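Local coordinates for protein beta-lactamase (Sebaldella termitidis, PDB 6N1N) that probably hydrolyses beta-lactams to substituted beta-amino acids as a class D serine enzyme, and so is linked to antibiotic resistance, at residues S99-Y104 with F137-S142; L59-E64 with G109-E114; Y28-K33 with F153-Y158. All blocks are in the same frame, centred on the assembly; numbering follows the deposited sequence.

Interaction 1 (S99-Y104 with F137-S142); sequences SALWFY and FWIDRS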
loop_
_atom_site.group_PDB
_atom_site.type_symbol
_atom_site.label_atom_id
_atom_site.label_comp_id
_atom_site.label_asym_id
_atom_site.label_seq_id
_atom_site.Cartn_x
_atom_site.Cartn_y
_atom_site.Cartn_z
ATOM N N SER A 99 -1.992 -10.556 4.837
ATOM C CA SER A 99 -2.255 -10.362 3.418
ATOM C C SER A 99 -3.066 -11.533 2.864
ATOM O O SER A 99 -2.745 -12.109 1.822
ATOM C CB SER A 99 -0.945 -10.176 2.666
ATOM O OG SER A 99 -0.223 -9.111 3.269
ATOM N N ALA A 100 -4.146 -11.859 3.569
ATOM C CA ALA A 100 -4.997 -13.003 3.223
ATOM C C ALA A 100 -5.934 -12.632 2.079
ATOM O O ALA A 100 -7.010 -12.068 2.286
ATOM C CB ALA A 100 -5.778 -13.478 4.441
ATOM N N LEU A 101 -5.524 -12.967 0.853
ATOM C CA LEU A 101 -6.314 -12.614 -0.317
ATOM C C LEU A 101 -7.729 -13.157 -0.215
ATOM O O LEU A 101 -8.686 -12.458 -0.559
ATOM C CB LEU A 101 -5.625 -13.122 -1.587
ATOM C CG LEU A 101 -6.397 -12.837 -2.879
ATOM C CD1 LEU A 101 -6.561 -11.341 -3.188
ATOM C CD2 LEU A 101 -5.710 -13.553 -4.038
ATOM N N TRP A 102 -7.904 -14.390 0.293
ATOM C CA TRP A 102 -9.240 -14.983 0.284
ATOM C C TRP A 102 -10.251 -14.130 1.043
ATOM O O TRP A 102 -11.420 -14.040 0.638
ATOM C CB TRP A 102 -9.222 -16.420 0.827
ATOM C CG TRP A 102 -9.066 -16.642 2.359
ATOM C CD1 TRP A 102 -7.930 -17.073 3.003
ATOM C CD2 TRP A 102 -10.063 -16.494 3.380
ATOM N NE1 TRP A 102 -8.161 -17.192 4.352
ATOM C CE2 TRP A 102 -9.465 -16.850 4.609
ATOM C CE3 TRP A 102 -11.413 -16.112 3.377
ATOM C CZ2 TRP A 102 -10.162 -16.821 5.814
ATOM C CZ3 TRP A 102 -12.091 -16.078 4.569
ATOM C CH2 TRP A 102 -11.471 -16.419 5.774
ATOM N N PHE A 103 -9.825 -13.484 2.132
ATOM C CA PHE A 103 -10.717 -12.674 2.942
ATOM C C PHE A 103 -11.196 -11.462 2.161
ATOM O O PHE A 103 -12.396 -11.147 2.164
ATOM C CB PHE A 103 -9.983 -12.278 4.225
ATOM C CG PHE A 103 -10.704 -11.294 5.127
ATOM C CD1 PHE A 103 -11.243 -11.716 6.337
ATOM C CD2 PHE A 103 -10.749 -9.934 4.823
ATOM C CE1 PHE A 103 -11.842 -10.822 7.201
ATOM C CE2 PHE A 103 -11.375 -9.027 5.690
ATOM C CZ PHE A 103 -11.913 -9.476 6.864
ATOM N N TYR A 104 -10.286 -10.804 1.444
ATOM C CA TYR A 104 -10.676 -9.643 0.650
ATOM C C TYR A 104 -11.490 -10.032 -0.577
ATOM O O TYR A 104 -12.432 -9.320 -0.938
ATOM C CB TYR A 104 -9.431 -8.837 0.308
ATOM C CG TYR A 104 -8.918 -8.106 1.530
ATOM C CD1 TYR A 104 -9.429 -6.869 1.893
ATOM C CD2 TYR A 104 -7.939 -8.670 2.344
ATOM C CE1 TYR A 104 -8.972 -6.188 3.043
ATOM C CE2 TYR A 104 -7.473 -8.012 3.476
ATOM C CZ TYR A 104 -7.988 -6.766 3.821
ATOM O OH TYR A 104 -7.514 -6.122 4.954
ATOM N N PHE A 137 -10.033 -7.208 -9.124
ATOM C CA PHE A 137 -9.555 -6.205 -10.064
ATOM C C PHE A 137 -8.274 -5.530 -9.624
ATOM O O PHE A 137 -7.655 -4.842 -10.446
ATOM C CB PHE A 137 -10.638 -5.135 -10.289
ATOM C CG PHE A 137 -11.143 -4.494 -9.025
ATOM C CD1 PHE A 137 -10.530 -3.367 -8.513
ATOM C CD2 PHE A 137 -12.216 -5.035 -8.331
ATOM C CE1 PHE A 137 -10.974 -2.797 -7.338
ATOM C CE2 PHE A 137 -12.646 -4.445 -7.154
ATOM C CZ PHE A 137 -12.013 -3.337 -6.677
ATOM N N TRP A 138 -7.858 -5.709 -8.370
ATOM C CA TRP A 138 -6.638 -5.095 -7.893
ATOM C C TRP A 138 -5.417 -5.967 -8.118
ATOM O O TRP A 138 -4.299 -5.492 -7.889
ATOM C CB TRP A 138 -6.781 -4.723 -6.413
ATOM C CG TRP A 138 -7.071 -5.844 -5.507
ATOM C CD1 TRP A 138 -6.157 -6.567 -4.810
ATOM C CD2 TRP A 138 -8.359 -6.357 -5.135
ATOM N NE1 TRP A 138 -6.779 -7.498 -4.023
ATOM C CE2 TRP A 138 -8.130 -7.418 -4.222
ATOM C CE3 TRP A 138 -9.673 -6.041 -5.488
ATOM C CZ2 TRP A 138 -9.170 -8.153 -3.648
ATOM C CZ3 TRP A 138 -10.703 -6.796 -4.931
ATOM C CH2 TRP A 138 -10.441 -7.830 -4.015
ATOM N N ILE A 139 -5.600 -7.195 -8.619
ATOM C CA ILE A 139 -4.491 -8.095 -8.922
ATOM C C ILE A 139 -4.460 -8.548 -10.379
ATOM O O ILE A 139 -3.538 -9.268 -10.761
ATOM C CB ILE A 139 -4.475 -9.329 -7.993
ATOM C CG1 ILE A 139 -5.805 -10.065 -8.020
ATOM C CG2 ILE A 139 -4.169 -8.945 -6.558
ATOM C CD1 ILE A 139 -5.773 -11.411 -7.300
ATOM N N ASP A 140 -5.410 -8.125 -11.213
ATOM C CA ASP A 140 -5.507 -8.630 -12.584
ATOM C C ASP A 140 -4.995 -7.665 -13.657
ATOM O O ASP A 140 -5.158 -7.940 -14.861
ATOM C CB ASP A 140 -6.948 -9.042 -12.884
ATOM C CG ASP A 140 -7.901 -7.865 -13.077
ATOM O OD1 ASP A 140 -7.531 -6.697 -12.829
ATOM O OD2 ASP A 140 -9.044 -8.132 -13.511
ATOM N N ARG A 141 -4.373 -6.557 -13.259
ATOM C CA ARG A 141 -3.765 -5.544 -14.132
ATOM C C ARG A 141 -4.786 -4.569 -14.723
ATOM O O ARG A 141 -4.396 -3.669 -15.500
ATOM C CB ARG A 141 -2.933 -6.190 -15.256
ATOM C CG ARG A 141 -2.022 -7.308 -14.740
ATOM C CD ARG A 141 -1.001 -7.806 -15.754
ATOM N NE ARG A 141 -1.600 -8.339 -16.976
ATOM C CZ ARG A 141 -2.223 -9.512 -17.068
ATOM N NH1 ARG A 141 -2.361 -10.292 -16.001
ATOM N NH2 ARG A 141 -2.722 -9.900 -18.235
ATOM N N SER A 142 -6.066 -4.670 -14.367
ATOM C CA SER A 142 -7.045 -3.686 -14.828
ATOM C C SER A 142 -6.807 -2.384 -14.091
ATOM O O SER A 142 -6.422 -1.363 -14.697
ATOM C CB SER A 142 -8.475 -4.201 -14.631
ATOM O OG SER A 142 -8.800 -4.475 -13.283
#

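Interaction 2 (L59-E64 with G109-E114); sequences LIFLEE and GKIKSE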
loop_
_atom_site.group_PDB
_atom_site.type_symbol
_atom_site.label_atom_id
_atom_site.label_comp_id
_atom_site.label_asym_id
_atom_site.label_seq_id
_atom_site.Cartn_x
_atom_site.Cartn_y
_atom_site.Cartn_z
ATOM N N LEU A 59 -10.788 0.256 4.281
ATOM C CA LEU A 59 -11.709 1.379 4.483
ATOM C C LEU A 59 -13.081 1.046 3.926
ATOM O O LEU A 59 -14.109 1.307 4.567
ATOM C CB LEU A 59 -11.195 2.653 3.808
ATOM C CG LEU A 59 -9.874 3.271 4.287
ATOM C CD1 LEU A 59 -9.418 4.310 3.279
ATOM C CD2 LEU A 59 -10.000 3.883 5.652
ATOM N N ILE A 60 -13.111 0.467 2.719
ATOM C CA ILE A 60 -14.379 0.201 2.058
ATOM C C ILE A 60 -15.156 -0.866 2.821
ATOM O O ILE A 60 -16.362 -0.732 3.028
ATOM C CB ILE A 60 -14.147 -0.199 0.589
ATOM C CG1 ILE A 60 -13.596 0.990 -0.217
ATOM C CG2 ILE A 60 -15.435 -0.690 -0.060
ATOM C CD1 ILE A 60 -13.085 0.639 -1.607
ATOM N N PHE A 61 -14.483 -1.946 3.243
ATOM C CA PHE A 61 -15.162 -3.008 3.986
ATOM C C PHE A 61 -15.862 -2.462 5.237
ATOM O O PHE A 61 -17.008 -2.832 5.529
ATOM C CB PHE A 61 -14.168 -4.102 4.392
ATOM C CG PHE A 61 -13.865 -5.125 3.314
ATOM C CD1 PHE A 61 -14.095 -4.870 1.975
ATOM C CD2 PHE A 61 -13.316 -6.341 3.664
ATOM C CE1 PHE A 61 -13.795 -5.806 1.016
ATOM C CE2 PHE A 61 -13.026 -7.290 2.711
ATOM C CZ PHE A 61 -13.272 -7.024 1.389
ATOM N N LEU A 62 -15.195 -1.591 5.996
ATOM C CA LEU A 62 -15.815 -1.056 7.197
ATOM C C LEU A 62 -16.934 -0.087 6.863
ATOM O O LEU A 62 -18.013 -0.155 7.453
ATOM C CB LEU A 62 -14.760 -0.388 8.079
ATOM C CG LEU A 62 -13.792 -1.409 8.653
ATOM C CD1 LEU A 62 -12.528 -0.720 9.085
ATOM C CD2 LEU A 62 -14.412 -2.164 9.842
ATOM N N GLU A 63 -16.693 0.836 5.930
ATOM C CA GLU A 63 -17.724 1.831 5.627
ATOM C C GLU A 63 -18.986 1.178 5.071
ATOM O O GLU A 63 -20.114 1.617 5.376
ATOM C CB GLU A 63 -17.181 2.877 4.655
ATOM C CG GLU A 63 -18.054 4.147 4.545
ATOM C CD GLU A 63 -18.077 4.975 5.816
ATOM O OE1 GLU A 63 -17.206 4.761 6.679
ATOM O OE2 GLU A 63 -18.954 5.867 5.932
ATOM N N GLU A 64 -18.823 0.139 4.257
ATOM C CA GLU A 64 -19.930 -0.592 3.657
ATOM C C GLU A 64 -20.485 -1.699 4.549
ATOM O O GLU A 64 -21.394 -2.419 4.121
ATOM C CB GLU A 64 -19.497 -1.197 2.314
ATOM C CG GLU A 64 -19.268 -0.164 1.232
ATOM C CD GLU A 64 -20.513 0.653 0.987
ATOM O OE1 GLU A 64 -21.561 0.047 0.717
ATOM O OE2 GLU A 64 -20.460 1.888 1.097
ATOM N N GLY A 109 -17.197 -9.751 -2.680
ATOM C CA GLY A 109 -18.433 -10.288 -3.229
ATOM C C GLY A 109 -19.688 -9.619 -2.699
ATOM O O GLY A 109 -20.736 -9.660 -3.366
ATOM N N LYS A 110 -19.614 -9.026 -1.514
ATOM C CA LYS A 110 -20.722 -8.306 -0.919
ATOM C C LYS A 110 -20.869 -6.889 -1.463
ATOM O O LYS A 110 -21.800 -6.195 -1.054
ATOM C CB LYS A 110 -20.552 -8.201 0.608
ATOM C CG LYS A 110 -20.764 -9.483 1.450
ATOM C CD LYS A 110 -20.773 -9.098 2.941
ATOM C CE LYS A 110 -20.970 -10.271 3.875
ATOM N NZ LYS A 110 -20.054 -11.385 3.553
ATOM N N ILE A 111 -19.948 -6.432 -2.315
ATOM C CA ILE A 111 -19.909 -5.046 -2.784
ATOM C C ILE A 111 -20.093 -5.039 -4.304
ATOM O O ILE A 111 -19.347 -5.703 -5.035
ATOM C CB ILE A 111 -18.597 -4.349 -2.382
ATOM C CG1 ILE A 111 -18.375 -4.459 -0.866
ATOM C CG2 ILE A 111 -18.617 -2.860 -2.799
ATOM C CD1 ILE A 111 -16.989 -4.013 -0.422
ATOM N N LYS A 112 -21.075 -4.283 -4.783
ATOM C CA LYS A 112 -21.283 -4.159 -6.224
ATOM C C LYS A 112 -20.155 -3.394 -6.912
ATOM O O LYS A 112 -19.539 -2.487 -6.340
ATOM C CB LYS A 112 -22.598 -3.425 -6.507
ATOM C CG LYS A 112 -23.844 -4.120 -5.998
ATOM C CD LYS A 112 -24.145 -5.353 -6.794
ATOM C CE LYS A 112 -25.546 -5.871 -6.486
ATOM N NZ LYS A 112 -25.890 -7.093 -7.272
ATOM N N SER A 113 -19.921 -3.729 -8.182
ATOM C CA SER A 113 -18.895 -3.030 -8.962
ATOM C C SER A 113 -19.107 -1.508 -8.985
ATOM O O SER A 113 -18.148 -0.738 -8.889
ATOM C CB SER A 113 -18.860 -3.609 -10.378
ATOM O OG SER A 113 -18.385 -2.667 -11.315
ATOM N N GLU A 114 -20.347 -1.047 -9.169
ATOM C CA GLU A 114 -20.553 0.405 -9.218
ATOM C C GLU A 114 -20.214 1.068 -7.878
ATOM O O GLU A 114 -19.735 2.210 -7.843
ATOM C CB GLU A 114 -21.986 0.712 -9.628
ATOM C CG GLU A 114 -22.269 2.197 -9.809
ATOM C CD GLU A 114 -21.254 2.890 -10.702
ATOM O OE1 GLU A 114 -20.932 2.343 -11.782
ATOM O OE2 GLU A 114 -20.771 3.978 -10.306
#

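Interaction 3 (Y28-K33 with F153-Y158); sequences YDYKNK and FLINLY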
loop_
_atom_site.group_PDB
_atom_site.type_symbol
_atom_site.label_atom_id
_atom_site.label_comp_id
_atom_site.label_asym_id
_atom_site.label_seq_id
_atom_site.Cartn_x
_atom_site.Cartn_y
_atom_site.Cartn_z
ATOM N N TYR A 28 7.017 12.002 0.547
ATOM C CA TYR A 28 6.469 13.339 0.751
ATOM C C TYR A 28 6.580 13.700 2.223
ATOM O O TYR A 28 5.999 13.026 3.080
ATOM C CB TYR A 28 5.021 13.418 0.296
ATOM C CG TYR A 28 4.402 14.798 0.454
ATOM C CD1 TYR A 28 4.761 15.829 -0.385
ATOM C CD2 TYR A 28 3.463 15.036 1.426
ATOM C CE1 TYR A 28 4.197 17.084 -0.251
ATOM C CE2 TYR A 28 2.875 16.278 1.565
ATOM C CZ TYR A 28 3.241 17.302 0.726
ATOM O OH TYR A 28 2.676 18.558 0.849
ATOM N N ASP A 29 7.338 14.755 2.490
ATOM C CA ASP A 29 7.478 15.385 3.794
ATOM C C ASP A 29 6.277 16.305 4.001
ATOM O O ASP A 29 6.137 17.319 3.323
ATOM C CB ASP A 29 8.829 16.101 3.805
ATOM C CG ASP A 29 9.065 16.954 5.040
ATOM O OD1 ASP A 29 8.099 17.340 5.702
ATOM O OD2 ASP A 29 10.247 17.274 5.312
ATOM N N TYR A 30 5.405 15.938 4.938
ATOM C CA TYR A 30 4.107 16.588 5.097
ATOM C C TYR A 30 4.225 17.994 5.673
ATOM O O TYR A 30 3.629 18.947 5.146
ATOM C CB TYR A 30 3.234 15.697 5.991
ATOM C CG TYR A 30 1.848 16.222 6.237
ATOM C CD1 TYR A 30 0.848 16.069 5.292
ATOM C CD2 TYR A 30 1.535 16.845 7.424
ATOM C CE1 TYR A 30 -0.440 16.555 5.527
ATOM C CE2 TYR A 30 0.253 17.317 7.666
ATOM C CZ TYR A 30 -0.718 17.167 6.720
ATOM O OH TYR A 30 -1.965 17.661 6.973
ATOM N N LYS A 31 4.967 18.142 6.770
ATOM C CA LYS A 31 5.079 19.443 7.418
ATOM C C LYS A 31 5.717 20.476 6.489
ATOM O O LYS A 31 5.253 21.629 6.396
ATOM C CB LYS A 31 5.889 19.296 8.702
ATOM C CG LYS A 31 6.245 20.579 9.384
ATOM C CD LYS A 31 6.752 20.322 10.786
ATOM C CE LYS A 31 8.143 19.780 10.783
ATOM N NZ LYS A 31 8.626 19.548 12.192
ATOM N N ASN A 32 6.777 20.082 5.789
ATOM C CA ASN A 32 7.518 20.995 4.932
ATOM C C ASN A 32 7.018 21.035 3.493
ATOM O O ASN A 32 7.461 21.906 2.735
ATOM C CB ASN A 32 8.999 20.623 4.964
ATOM C CG ASN A 32 9.598 20.805 6.336
ATOM O OD1 ASN A 32 9.520 21.910 6.924
ATOM N ND2 ASN A 32 10.194 19.750 6.878
ATOM N N LYS A 33 6.098 20.142 3.124
ATOM C CA LYS A 33 5.578 20.031 1.759
ATOM C C LYS A 33 6.712 19.843 0.745
ATOM O O LYS A 33 6.872 20.600 -0.216
ATOM C CB LYS A 33 4.706 21.251 1.417
ATOM C CG LYS A 33 3.607 21.508 2.411
ATOM C CD LYS A 33 2.654 22.589 1.895
ATOM C CE LYS A 33 1.437 22.756 2.792
ATOM N NZ LYS A 33 1.792 23.407 4.068
ATOM N N PHE A 153 -3.352 9.576 -2.169
ATOM C CA PHE A 153 -4.429 8.854 -1.488
ATOM C C PHE A 153 -4.131 8.710 0.004
ATOM O O PHE A 153 -5.018 8.920 0.848
ATOM C CB PHE A 153 -4.616 7.488 -2.160
ATOM C CG PHE A 153 -5.289 6.462 -1.279
ATOM C CD1 PHE A 153 -6.648 6.491 -1.060
ATOM C CD2 PHE A 153 -4.538 5.502 -0.642
ATOM C CE1 PHE A 153 -7.242 5.558 -0.218
ATOM C CE2 PHE A 153 -5.119 4.578 0.186
ATOM C CZ PHE A 153 -6.457 4.593 0.404
ATOM N N LEU A 154 -2.887 8.403 0.345
ATOM C CA LEU A 154 -2.515 8.222 1.740
ATOM C C LEU A 154 -2.562 9.543 2.510
ATOM O O LEU A 154 -2.934 9.538 3.677
ATOM C CB LEU A 154 -1.134 7.597 1.846
ATOM C CG LEU A 154 -1.043 6.144 1.386
ATOM C CD1 LEU A 154 0.381 5.748 1.104
ATOM C CD2 LEU A 154 -1.651 5.215 2.424
ATOM N N ILE A 155 -2.202 10.669 1.872
ATOM C CA ILE A 155 -2.321 11.975 2.528
ATOM C C ILE A 155 -3.779 12.274 2.850
ATOM O O ILE A 155 -4.118 12.765 3.941
ATOM C CB ILE A 155 -1.710 13.082 1.646
ATOM C CG1 ILE A 155 -0.203 12.909 1.486
ATOM C CG2 ILE A 155 -1.989 14.458 2.233
ATOM C CD1 ILE A 155 0.394 13.741 0.380
ATOM N N ASN A 156 -4.660 12.059 1.875
ATOM C CA ASN A 156 -6.083 12.255 2.100
ATOM C C ASN A 156 -6.619 11.336 3.197
ATOM O O ASN A 156 -7.519 11.719 3.937
ATOM C CB ASN A 156 -6.849 12.050 0.791
ATOM C CG ASN A 156 -6.786 13.269 -0.101
ATOM O OD1 ASN A 156 -6.897 14.394 0.374
ATOM N ND2 ASN A 156 -6.589 13.057 -1.390
ATOM N N LEU A 157 -6.127 10.097 3.275
ATOM C CA LEU A 157 -6.499 9.220 4.383
ATOM C C LEU A 157 -6.046 9.806 5.717
ATOM O O LEU A 157 -6.842 9.932 6.673
ATOM C CB LEU A 157 -5.902 7.811 4.138
ATOM C CG LEU A 157 -6.305 6.616 4.996
ATOM C CD1 LEU A 157 -5.681 5.283 4.490
ATOM C CD2 LEU A 157 -5.953 6.796 6.444
ATOM N N TYR A 158 -4.771 10.198 5.794
ATOM C CA TYR A 158 -4.241 10.798 7.013
ATOM C C TYR A 158 -5.026 12.034 7.433
ATOM O O TYR A 158 -5.320 12.207 8.626
ATOM C CB TYR A 158 -2.766 11.133 6.799
ATOM C CG TYR A 158 -2.145 11.853 7.978
ATOM C CD1 TYR A 158 -1.815 11.167 9.132
ATOM C CD2 TYR A 158 -1.902 13.208 7.927
ATOM C CE1 TYR A 158 -1.256 11.819 10.228
ATOM C CE2 TYR A 158 -1.348 13.868 8.992
ATOM C CZ TYR A 158 -1.013 13.165 10.147
ATOM O OH TYR A 158 -0.455 13.843 11.211
#

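Interaction 1 (S99-Y104 with F137-S142)
L101, in the first turn of helix 101-108, sends its two methyls to different neighbours in the loop 137-142. CD1 sits obliquely against the indole of W138, 3.9 Å from W138 NE1, and CD2 meets I139 CD1 at 3.9 Å, the two aliphatic chains reaching tip to tip. With CG anti to the backbone N (chi1 178°), the L101 side chain is swung round so that its end, rather than its root, approaches the loop. One turn further on, Y104 offers its CB rather than its ring, 4.0 Å from W138 CZ2. Its ring leads away, and its OH is hydrogen-bonded to S58 OG.

The indole is held in place by further neighbours: F53 meets its ring nearly parallel, N57 touches it, and NE1 is hydrogen-bonded to OQ2 of the carboxylated lysine at position 54. Further along the same loop, D140 OD1 accepts from S142 N in an Asx turn and from S142 OG. The side chain of I139 comes within about 5 Å of that of S51, the predicted acylated serine. A tryptophan holding a carboxylated lysine next to that serine is the hallmark of the class D active site.

Interaction 2 (L59-E64 with G109-E114)
Within the helical part of this penicillin-recognising fold, I111, in the turn that leads from helix 101-108 into helix 113-122, plugs its end against I60 and F61 on the last turns of helix 56-63. The contact is small, burying 135 Å² in all, and its close contacts are all apolar; I111 alone supplies more than half of the buried area. Its CD1 does all the close touching. The I60 and I111 side chains run at a slant to each other, with I111 CD1 3.7 Å from I60 CG2. The side chains of F61 and I111 cross at about a right angle, and the same methyl, I111 CD1, is equally near CD1 and CE1 of F61, 3.9 Å from each. The chain of I111 runs out straight from CB (chi2 170°), which makes CD1 the leading atom and brings it to both helix residues. I60 presents the short branch, since its CG1 turns off beside the backbone N and leaves CG2 facing I111.

Neighbouring residues close in around this group. V66 also touches I111, while Y119 and Y116 of helix 113-122 pack on I60 and F61 respectively, and the ring of F61 meets that of Y104. A polar tie runs alongside: E64 OE2 is hydrogen-bonded to Y119 OH, joining the end of helix 56-63 to helix 113-122. K112, next to I111, is the N-cap of that helix. This is ordinary hydrophobic-core packing, in which a buried isoleucine from an interhelical turn seats one helix against another in the helical domain of a serine beta-lactamase.

Interaction 3 (Y28-K33 with F153-Y158)
Y28, at the end of strand 22-29, and Y30, just past it, project onto I155 and Y158 of helix 147-159, part of the packing of a helix against the central mixed beta-sheet of the beta-lactamase fold. Y30 and I155 are the backbones' nearest pair, with CA atoms 8.3 Å apart, and the side chains meet between them.

The apolar contacts centre on I155. Its CD1 comes obliquely to the ring of Y28, 3.5 Å from Y28 CD2 and 3.7 Å from Y28 CE2, a tight fit in which the two side chains cross at about a right angle. The other branch of the same isoleucine, CG2, stands at the rim of the second tyrosine, near its plane and 4.2 Å from Y30 CE1. I155 thus touches both rings, with a different branch for each, and F215 of strand 212-222 touches it as well.

The aromatic contact is a T-shaped stack. Y158 points an edge at a face of Y30, with ring centroids 5.4 Å apart and planes at 77°; its CE2 hangs towards the rim of that face rather than over the middle. Y30 holds its CG anti to the backbone N, which carries the ring out towards the helix, where its OH bonds to E159 OE2. Y158 in turn pairs edge-to-face with Y206 and touches V213.

Polar bonds shape the turn that follows the strand. D29 OD1 accepts from the backbone N of N32, 3.0 Å away, in an Asx motif, and also from N212 ND2. The second oxygen, D29 OD2, takes N32 ND2 at 2.9 Å in a nearly straight bond (176°); N32 ND2 comes from the syn side, 21° out of the D29 carboxylate plane, while D29 OD2 lies in the amide plane of N32.

Following the chain from the N terminus, the end of strand 22-29 comes first, and its partner 153-158 comes last, so interaction 3 closes the widest loop and holds the other two nested inside it. Within that loop the segments run 59-64, 99-104, 109-114, 137-142, so interactions 1 and 2 cross. These two touch directly, through F103 and Y104 against F61; interaction 2 joins helix 56-63 to the turn before helix 113-122, and interaction 1 joins helix 101-108 to the loop 137-142 beside the active site. Interaction 3 lies across the molecule from interaction 1, yet it meets interaction 2 where L59 packs on F153 and L157. Helix 147-159 therefore links the helical region to the central sheet.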